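Local structure of putative L-alanine-DL-glutamate epimerase (Burkholderia xenovorans, 3GO2) at residues 243-249 with 264-270; 254-258 with 283-287. The protein probably works as a racemase or epimerase of the mandelate racemase/muconate lactonizing enzyme family and binds magnesium. One frame throughout, in Å; residues are numbered along the deposited sequence.

Interaction 1: residues 243-249 with 264-270. With MG (magnesium ion), chain C; MG (magnesium ion), chain B.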
ATOM      1  N   TRP A 243      10.068  28.669  -4.919  1.00 14.41           N
ATOM      2  CA  TRP A 243       9.171  27.735  -4.296  1.00 13.49           C
ATOM      3  C   TRP A 243       7.779  28.341  -4.153  1.00 13.15           C
ATOM      4  O   TRP A 243       7.609  29.573  -4.161  1.00 14.37           O
ATOM      5  CB  TRP A 243       9.717  27.182  -2.968  1.00 14.04           C
ATOM      6  CG  TRP A 243       9.662  28.003  -1.699  1.00 13.54           C
ATOM      7  CD1 TRP A 243       8.652  28.825  -1.261  1.00 13.57           C
ATOM      8  CD2 TRP A 243      10.630  27.964  -0.655  1.00 12.33           C
ATOM      9  NE1 TRP A 243       8.953  29.325  -0.020  1.00 14.26           N
ATOM     10  CE2 TRP A 243      10.156  28.796   0.388  1.00 14.05           C
ATOM     11  CE3 TRP A 243      11.851  27.278  -0.478  1.00 13.53           C
ATOM     12  CZ2 TRP A 243      10.871  28.987   1.563  1.00 12.94           C
ATOM     13  CZ3 TRP A 243      12.555  27.469   0.682  1.00 13.71           C
ATOM     14  CH2 TRP A 243      12.067  28.322   1.702  1.00 14.31           C
ATOM     15  N   VAL A 244       6.798  27.457  -3.975  1.00 12.24           N
ATOM     16  CA  VAL A 244       5.460  27.840  -3.534  1.00 12.43           C
ATOM     17  C   VAL A 244       5.255  27.132  -2.192  1.00 12.68           C
ATOM     18  O   VAL A 244       5.373  25.914  -2.071  1.00 13.51           O
ATOM     19  CB  VAL A 244       4.364  27.424  -4.506  1.00 13.09           C
ATOM     20  CG1 VAL A 244       2.990  27.805  -3.949  1.00 14.33           C
ATOM     21  CG2 VAL A 244       4.599  28.047  -5.854  1.00 15.21           C
ATOM     22  N   GLU A 245       5.010  27.941  -1.172  1.00 12.59           N
ATOM     23  CA  GLU A 245       4.940  27.497   0.204  1.00 13.04           C
ATOM     24  C   GLU A 245       3.501  27.347   0.643  1.00 13.41           C
ATOM     25  O   GLU A 245       2.698  28.297   0.543  1.00 13.86           O
ATOM     26  CB  GLU A 245       5.671  28.528   1.066  1.00 13.31           C
ATOM     27  CG  GLU A 245       5.858  28.188   2.492  1.00 14.24           C
ATOM     28  CD  GLU A 245       6.775  29.209   3.222  1.00 17.95           C
ATOM     29  OE1 GLU A 245       6.761  29.205   4.465  1.00 18.40           O
ATOM     30  OE2 GLU A 245       7.530  29.970   2.567  1.00 17.42           O
ATOM     31  N   ILE A 246       3.175  26.134   1.100  1.00 12.90           N
ATOM     32  CA  ILE A 246       1.812  25.764   1.455  1.00 13.15           C
ATOM     33  C   ILE A 246       1.851  25.030   2.789  1.00 13.27           C
ATOM     34  O   ILE A 246       2.437  23.967   2.867  1.00 14.00           O
ATOM     35  CB  ILE A 246       1.197  24.827   0.408  1.00 13.28           C
ATOM     36  CG1 ILE A 246       1.097  25.518  -0.959  1.00 14.67           C
ATOM     37  CG2 ILE A 246      -0.210  24.336   0.882  1.00 13.13           C
ATOM     38  CD1 ILE A 246       0.645  24.619  -2.126  1.00 14.65           C
ATOM     39  N   ASP A 247       1.234  25.602   3.819  1.00 13.51           N
ATOM     40  CA  ASP A 247       1.067  24.930   5.093  1.00 13.82           C
ATOM     41  C   ASP A 247      -0.219  24.113   5.040  1.00 13.84           C
ATOM     42  O   ASP A 247      -1.236  24.562   4.529  1.00 14.30           O
ATOM     43  CB  ASP A 247       1.053  25.934   6.235  1.00 14.29           C
ATOM     44  CG  ASP A 247       2.348  26.649   6.357  1.00 16.95           C
ATOM     45  OD1 ASP A 247       3.382  25.969   6.551  1.00 16.24           O
ATOM     46  OD2 ASP A 247       2.333  27.889   6.233  1.00 18.47           O
ATOM     47  N   SER A 248      -0.158  22.901   5.575  1.00 13.99           N
ATOM     48  CA  SER A 248      -1.268  21.967   5.512  1.00 13.67           C
ATOM     49  C   SER A 248      -1.144  20.950   6.614  1.00 13.58           C
ATOM     50  O   SER A 248      -0.028  20.476   6.912  1.00 13.45           O
ATOM     51  CB  SER A 248      -1.214  21.229   4.169  1.00 14.68           C
ATOM     52  OG  SER A 248      -2.292  20.312   4.052  1.00 15.23           O
ATOM     53  N   TYR A 249      -2.296  20.542   7.159  1.00 13.10           N
ATOM     54  CA  TYR A 249      -2.358  19.419   8.066  1.00 13.66           C
ATOM     55  C   TYR A 249      -2.897  18.143   7.374  1.00 14.78           C
ATOM     56  O   TYR A 249      -3.334  17.195   8.038  1.00 15.76           O
ATOM     57  CB  TYR A 249      -3.211  19.810   9.260  1.00 14.31           C
ATOM     58  CG  TYR A 249      -2.572  20.895  10.109  1.00 12.95           C
ATOM     59  CD1 TYR A 249      -1.287  20.745  10.575  1.00 14.47           C
ATOM     60  CD2 TYR A 249      -3.267  22.061  10.454  1.00 12.65           C
ATOM     61  CE1 TYR A 249      -0.686  21.695  11.365  1.00 15.88           C
ATOM     62  CE2 TYR A 249      -2.664  23.028  11.265  1.00 12.83           C
ATOM     63  CZ  TYR A 249      -1.373  22.823  11.714  1.00 13.95           C
ATOM     64  OH  TYR A 249      -0.733  23.742  12.513  1.00 13.25           O
ATOM     65  N   PRO A 264       8.673  23.973  -7.183  1.00 13.94           N
ATOM     66  CA  PRO A 264       9.035  23.342  -5.912  1.00 13.62           C
ATOM     67  C   PRO A 264       8.042  23.731  -4.826  1.00 13.50           C
ATOM     68  O   PRO A 264       7.636  24.898  -4.763  1.00 14.50           O
ATOM     69  CB  PRO A 264      10.450  23.900  -5.615  1.00 13.35           C
ATOM     70  CG  PRO A 264      10.944  24.373  -6.982  1.00 14.09           C
ATOM     71  CD  PRO A 264       9.744  24.839  -7.713  1.00 14.02           C
ATOM     72  N   ILE A 265       7.652  22.771  -3.992  1.00 13.11           N
ATOM     73  CA  ILE A 265       6.717  23.023  -2.880  1.00 12.63           C
ATOM     74  C   ILE A 265       7.463  22.950  -1.574  1.00 12.42           C
ATOM     75  O   ILE A 265       8.222  21.999  -1.307  1.00 13.03           O
ATOM     76  CB  ILE A 265       5.574  21.983  -2.858  1.00 12.59           C
ATOM     77  CG1 ILE A 265       4.757  22.064  -4.150  1.00 12.64           C
ATOM     78  CG2 ILE A 265       4.665  22.147  -1.630  1.00 12.25           C
ATOM     79  CD1 ILE A 265       4.096  23.388  -4.410  1.00 13.10           C
ATOM     80  N   SER A 266       7.287  23.971  -0.754  1.00 11.92           N
ATOM     81  CA  SER A 266       7.822  23.955   0.595  1.00 12.56           C
ATOM     82  C   SER A 266       6.689  23.943   1.608  1.00 13.12           C
ATOM     83  O   SER A 266       5.581  24.415   1.332  1.00 12.24           O
ATOM     84  CB  SER A 266       8.726  25.154   0.806  1.00 13.20           C
ATOM     85  OG  SER A 266       7.991  26.338   0.740  1.00 14.59           O
ATOM     86  N   SER A 267       6.953  23.379   2.773  1.00 13.11           N
ATOM     87  CA  SER A 267       5.954  23.314   3.834  1.00 12.70           C
ATOM     88  C   SER A 267       6.644  23.029   5.156  1.00 13.86           C
ATOM     89  O   SER A 267       7.864  22.929   5.224  1.00 14.40           O
ATOM     90  CB  SER A 267       4.911  22.215   3.537  1.00 13.00           C
ATOM     91  OG  SER A 267       3.742  22.356   4.330  1.00 12.85           O
ATOM     92  N   CYS A 268       5.842  22.909   6.196  1.00 13.30           N
ATOM     93  CA  CYS A 268       6.206  22.295   7.485  1.00 13.95           C
ATOM     94  C   CYS A 268       6.612  23.283   8.575  1.00 13.65           C
ATOM     95  O   CYS A 268       6.957  22.824   9.667  1.00 13.87           O
ATOM     96  CB  CYS A 268       7.273  21.223   7.364  1.00 13.90           C
ATOM     97  SG  CYS A 268       6.969  19.965   6.100  1.00 16.10           S
ATOM     98  N   GLU A 269       6.543  24.596   8.320  1.00 12.66           N
ATOM     99  CA  GLU A 269       7.033  25.572   9.286  1.00 13.26           C
ATOM    100  C   GLU A 269       6.282  25.573  10.607  1.00 13.14           C
ATOM    101  O   GLU A 269       6.764  26.166  11.580  1.00 15.40           O
ATOM    102  CB  GLU A 269       7.020  26.993   8.703  1.00 13.39           C
ATOM    103  CG  GLU A 269       5.662  27.668   8.675  1.00 14.23           C
ATOM    104  CD  GLU A 269       5.707  29.026   8.030  1.00 18.66           C
ATOM    105  OE1 GLU A 269       4.756  29.773   8.227  1.00 20.95           O
ATOM    106  OE2 GLU A 269       6.689  29.360   7.366  1.00 20.65           O
ATOM    107  N   THR A 270       5.120  24.921  10.652  1.00 12.67           N
ATOM    108  CA  THR A 270       4.301  24.922  11.842  1.00 12.55           C
ATOM    109  C   THR A 270       4.352  23.594  12.585  1.00 12.20           C
ATOM    110  O   THR A 270       3.546  23.390  13.504  1.00 12.82           O
ATOM    111  CB  THR A 270       2.838  25.337  11.577  1.00 11.91           C
ATOM    112  OG1 THR A 270       2.116  24.277  10.932  1.00 13.62           O
ATOM    113  CG2 THR A 270       2.776  26.620  10.762  1.00 12.92           C
TER
HETATM  114 MG    MG C 409       1.225  23.339  13.937  1.00 16.25          MG
HETATM  115 MG    MG B 408       5.612  31.130   5.845  1.00 41.45          MG
HETATM  116  O   HOH W   1       5.938  26.123   5.741  1.00 15.10           O
HETATM  117  O   HOH W   2       3.321  23.841   8.386  1.00 14.67           O
HETATM  118  O   HOH W   3       4.148  29.390   5.131  1.00 23.09           O
HETATM  119  O   HOH W   4       2.465  21.681   6.788  1.00 14.37           O
HETATM  120  O   HOH W   5       4.653  32.118   6.986  1.00 29.23           O
HETATM  121  O   HOH W   6       0.699  22.953  16.211  1.00 16.17           O
HETATM  122  O   HOH W   7       1.243  20.817  14.004  1.00 15.84           O
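V244 and E245 pair with I265 and S266 as parallel neighbours in the beta-alpha barrel of the enolase-type C-terminal domain. The strands belong to one beta-alpha-beta unit, and the loops after them carry metal ligands. Three backbone bonds form the ladder: V244 N to P264 O, S266 N to V244 O, and I246 N to S266 O. Past the ladder, S267 OG donates to I246 O at a short 2.5 Å, its hydroxyl set anti to the backbone N (chi1 -164°).

On the E245 and S266 face, S266 lies over the W243 indole. S266 CB stands 3.8 Å from the centroid of the five-membered ring. W243 NE1 makes a weak bond to E245 OE2, whose stronger partner is K163. On the V244 and I265 face, I265 CD1 reaches V244 CB. It also touches I246 CD1, from beyond the paired residues.

The carboxylates of E245 and E269 stand nearly perpendicular, 85° apart. Both hold one magnesium, with D219 of the same chain completing the three protein ligands. E245 OE1 and E269 OE2 are 2.9 Å apart, and the shared cation probably offsets their repulsion. D247 is a second-shell residue. Its OD1 accepts from two waters, which in turn accept from E269 N and T270 N. A water on this magnesium lies 2.6 Å from D247 OD2 and probably donates a hydrogen bond to it.

A second magnesium sits in the plane of the Y249 ring, at its edge. Its ligands include P78 O of a neighbouring subunit and two waters. Y249 OH lies 2.5 Å and T270 O 2.4 Å from this magnesium.

Interaction 2: residues 254-258 with 283-287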
ATOM      1  N   LEU A 254      -1.590  17.681   0.542  1.00 12.29           N
ATOM      2  CA  LEU A 254      -0.378  18.388   0.118  1.00 13.00           C
ATOM      3  C   LEU A 254       0.411  17.573  -0.879  1.00 13.85           C
ATOM      4  O   LEU A 254       0.893  18.132  -1.873  1.00 13.72           O
ATOM      5  CB  LEU A 254       0.483  18.790   1.301  1.00 13.32           C
ATOM      6  CG  LEU A 254       1.723  19.610   0.997  1.00 12.82           C
ATOM      7  CD1 LEU A 254       1.352  20.942   0.301  1.00 12.74           C
ATOM      8  CD2 LEU A 254       2.564  19.859   2.267  1.00 12.64           C
ATOM      9  N   ALA A 255       0.526  16.260  -0.648  1.00 13.05           N
ATOM     10  CA  ALA A 255       1.216  15.408  -1.619  1.00 13.34           C
ATOM     11  C   ALA A 255       0.532  15.417  -2.991  1.00 12.86           C
ATOM     12  O   ALA A 255       1.201  15.387  -4.016  1.00 13.81           O
ATOM     13  CB  ALA A 255       1.379  13.975  -1.094  1.00 13.13           C
ATOM     14  N   TYR A 256      -0.790  15.456  -3.008  1.00 12.94           N
ATOM     15  CA  TYR A 256      -1.533  15.538  -4.272  1.00 12.77           C
ATOM     16  C   TYR A 256      -1.173  16.837  -4.984  1.00 12.85           C
ATOM     17  O   TYR A 256      -0.904  16.861  -6.197  1.00 13.16           O
ATOM     18  CB  TYR A 256      -3.064  15.411  -4.035  1.00 12.25           C
ATOM     19  CG  TYR A 256      -3.806  15.296  -5.332  1.00 14.22           C
ATOM     20  CD1 TYR A 256      -4.062  14.044  -5.891  1.00 14.35           C
ATOM     21  CD2 TYR A 256      -4.178  16.418  -6.047  1.00 14.60           C
ATOM     22  CE1 TYR A 256      -4.699  13.916  -7.085  1.00 14.39           C
ATOM     23  CE2 TYR A 256      -4.808  16.306  -7.287  1.00 13.71           C
ATOM     24  CZ  TYR A 256      -5.050  15.051  -7.808  1.00 13.89           C
ATOM     25  OH  TYR A 256      -5.654  14.913  -9.029  1.00 14.71           O
ATOM     26  N   VAL A 257      -1.188  17.939  -4.237  1.00 12.50           N
ATOM     27  CA  VAL A 257      -0.830  19.225  -4.786  1.00 12.96           C
ATOM     28  C   VAL A 257       0.585  19.193  -5.360  1.00 12.99           C
ATOM     29  O   VAL A 257       0.797  19.617  -6.504  1.00 13.26           O
ATOM     30  CB  VAL A 257      -1.018  20.357  -3.739  1.00 12.80           C
ATOM     31  CG1 VAL A 257      -0.459  21.671  -4.269  1.00 13.08           C
ATOM     32  CG2 VAL A 257      -2.541  20.495  -3.385  1.00 12.49           C
ATOM     33  N   ARG A 258       1.552  18.685  -4.595  1.00 12.95           N
ATOM     34  CA  ARG A 258       2.932  18.676  -5.090  1.00 12.11           C
ATOM     35  C   ARG A 258       3.043  17.869  -6.388  1.00 12.77           C
ATOM     36  O   ARG A 258       3.708  18.280  -7.347  1.00 12.83           O
ATOM     37  CB  ARG A 258       3.911  18.161  -4.052  1.00 12.51           C
ATOM     38  CG  ARG A 258       5.373  18.314  -4.480  1.00 11.87           C
ATOM     39  CD  ARG A 258       6.243  17.335  -3.788  1.00 14.03           C
ATOM     40  NE  ARG A 258       7.642  17.444  -4.218  1.00 12.54           N
ATOM     41  CZ  ARG A 258       8.546  16.495  -4.034  1.00 12.83           C
ATOM     42  NH1 ARG A 258       8.237  15.324  -3.437  1.00 13.70           N
ATOM     43  NH2 ARG A 258       9.779  16.691  -4.455  1.00 12.68           N
ATOM     44  N   ALA A 283       4.781  10.665   2.424  1.00 14.50           N
ATOM     45  CA  ALA A 283       3.874  10.941   1.322  1.00 13.94           C
ATOM     46  C   ALA A 283       4.502  11.664   0.130  1.00 14.16           C
ATOM     47  O   ALA A 283       3.806  11.897  -0.852  1.00 14.53           O
ATOM     48  CB  ALA A 283       2.648  11.718   1.851  1.00 14.54           C
ATOM     49  N   ASN A 284       5.796  11.967   0.184  1.00 14.57           N
ATOM     50  CA  ASN A 284       6.449  12.755  -0.884  1.00 15.53           C
ATOM     51  C   ASN A 284       5.784  14.109  -1.032  1.00 14.70           C
ATOM     52  O   ASN A 284       5.625  14.625  -2.150  1.00 14.84           O
ATOM     53  CB  ASN A 284       6.403  12.040  -2.241  1.00 17.12           C
ATOM     54  CG  ASN A 284       7.212  10.801  -2.260  1.00 21.53           C
ATOM     55  OD1 ASN A 284       8.375  10.817  -1.887  1.00 29.16           O
ATOM     56  ND2 ASN A 284       6.615   9.703  -2.735  1.00 27.37           N
ATOM     57  N   ALA A 285       5.398  14.718   0.088  1.00 13.52           N
ATOM     58  CA  ALA A 285       4.607  15.936   0.030  1.00 13.29           C
ATOM     59  C   ALA A 285       5.431  17.202  -0.236  1.00 13.11           C
ATOM     60  O   ALA A 285       4.845  18.223  -0.611  1.00 14.36           O
ATOM     61  CB  ALA A 285       3.789  16.124   1.350  1.00 13.39           C
ATOM     62  N   VAL A 286       6.749  17.173  -0.017  1.00 12.97           N
ATOM     63  CA  VAL A 286       7.547  18.422  -0.117  1.00 12.85           C
ATOM     64  C   VAL A 286       8.850  18.315  -0.907  1.00 12.24           C
ATOM     65  O   VAL A 286       9.545  17.293  -0.881  1.00 13.40           O
ATOM     66  CB  VAL A 286       7.877  19.043   1.263  1.00 13.50           C
ATOM     67  CG1 VAL A 286       6.583  19.385   2.034  1.00 14.63           C
ATOM     68  CG2 VAL A 286       8.775  18.142   2.059  1.00 15.00           C
ATOM     69  N   ASP A 287       9.174  19.389  -1.620  1.00 12.25           N
ATOM     70  CA  ASP A 287      10.536  19.582  -2.084  1.00 12.19           C
ATOM     71  C   ASP A 287      11.454  20.056  -0.951  1.00 12.28           C
ATOM     72  O   ASP A 287      12.603  19.586  -0.823  1.00 12.66           O
ATOM     73  CB  ASP A 287      10.581  20.585  -3.229  1.00 12.57           C
ATOM     74  CG  ASP A 287       9.933  20.057  -4.480  1.00 12.44           C
ATOM     75  OD1 ASP A 287      10.643  19.449  -5.296  1.00 12.93           O
ATOM     76  OD2 ASP A 287       8.698  20.197  -4.644  1.00 12.86           O
TER
HETATM   77  O   HOH W   8       3.639  14.027  -4.028  1.00 16.67           O
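In the beta-alpha barrel of the enolase-type C-terminal domain, helix 251-259 packs against the loop that leads from helix 273-282 into strand 288-291. The loop starts with a Schellman motif at N284, whose positive phi (59°) turns the chain out of the helix.

Small residues let the backbones come close. A255 CA lies 3.8 Å from A285 CA, and A255 CB touches the methyls of A283 and A285. L254 CD2 reaches A285 CB and V286 CG1. A water donates to both A255 O and N284 O and so bridges helix and loop. A285 O is buried here without a polar partner.

R258 is the main polar link. With CG anti to the backbone N (chi1 -173°) and the chain extended to NE, it runs along the loop. R258 NH1 donates to N284 O, which lies in the guanidinium plane, at 3.0 Å. V286 O sits over the centre of one guanidinium face. R258 also makes a cation-pi contact with Y256 of a neighbouring subunit, at the subunit interface.

R258 grips D287 side-on in a salt bridge, and D287 OD2 also accepts from I265 N. The guanidinium and carboxylate planes are 88° apart, and both nitrogens come from above the carboxylate plane. R258 NE reaches D287 OD2 at 3.0 Å, and R258 NH2 reaches D287 OD1 at 3.0 Å.

From the N terminus, the chain passes strand 243-245, helix 251-259, strand 265-267, helix 273-282 and the loop into strand 288-291. Interaction 1 closes the beta-alpha-beta loop from strand 243-245 through helix 251-259 to strand 265-267, bringing 264-270 beside 243-249. Interaction 2 starts within that loop and ends beyond it, at 283-287, so the two contacts cross. The first ties neighbouring barrel strands at the metal sites. The second ties the outer helix to the approach of the next strand. They meet at strand 265-267: I265 O lies 2.8 Å from D287 N, a probable hydrogen bond, and S267 packs on L254 and V286.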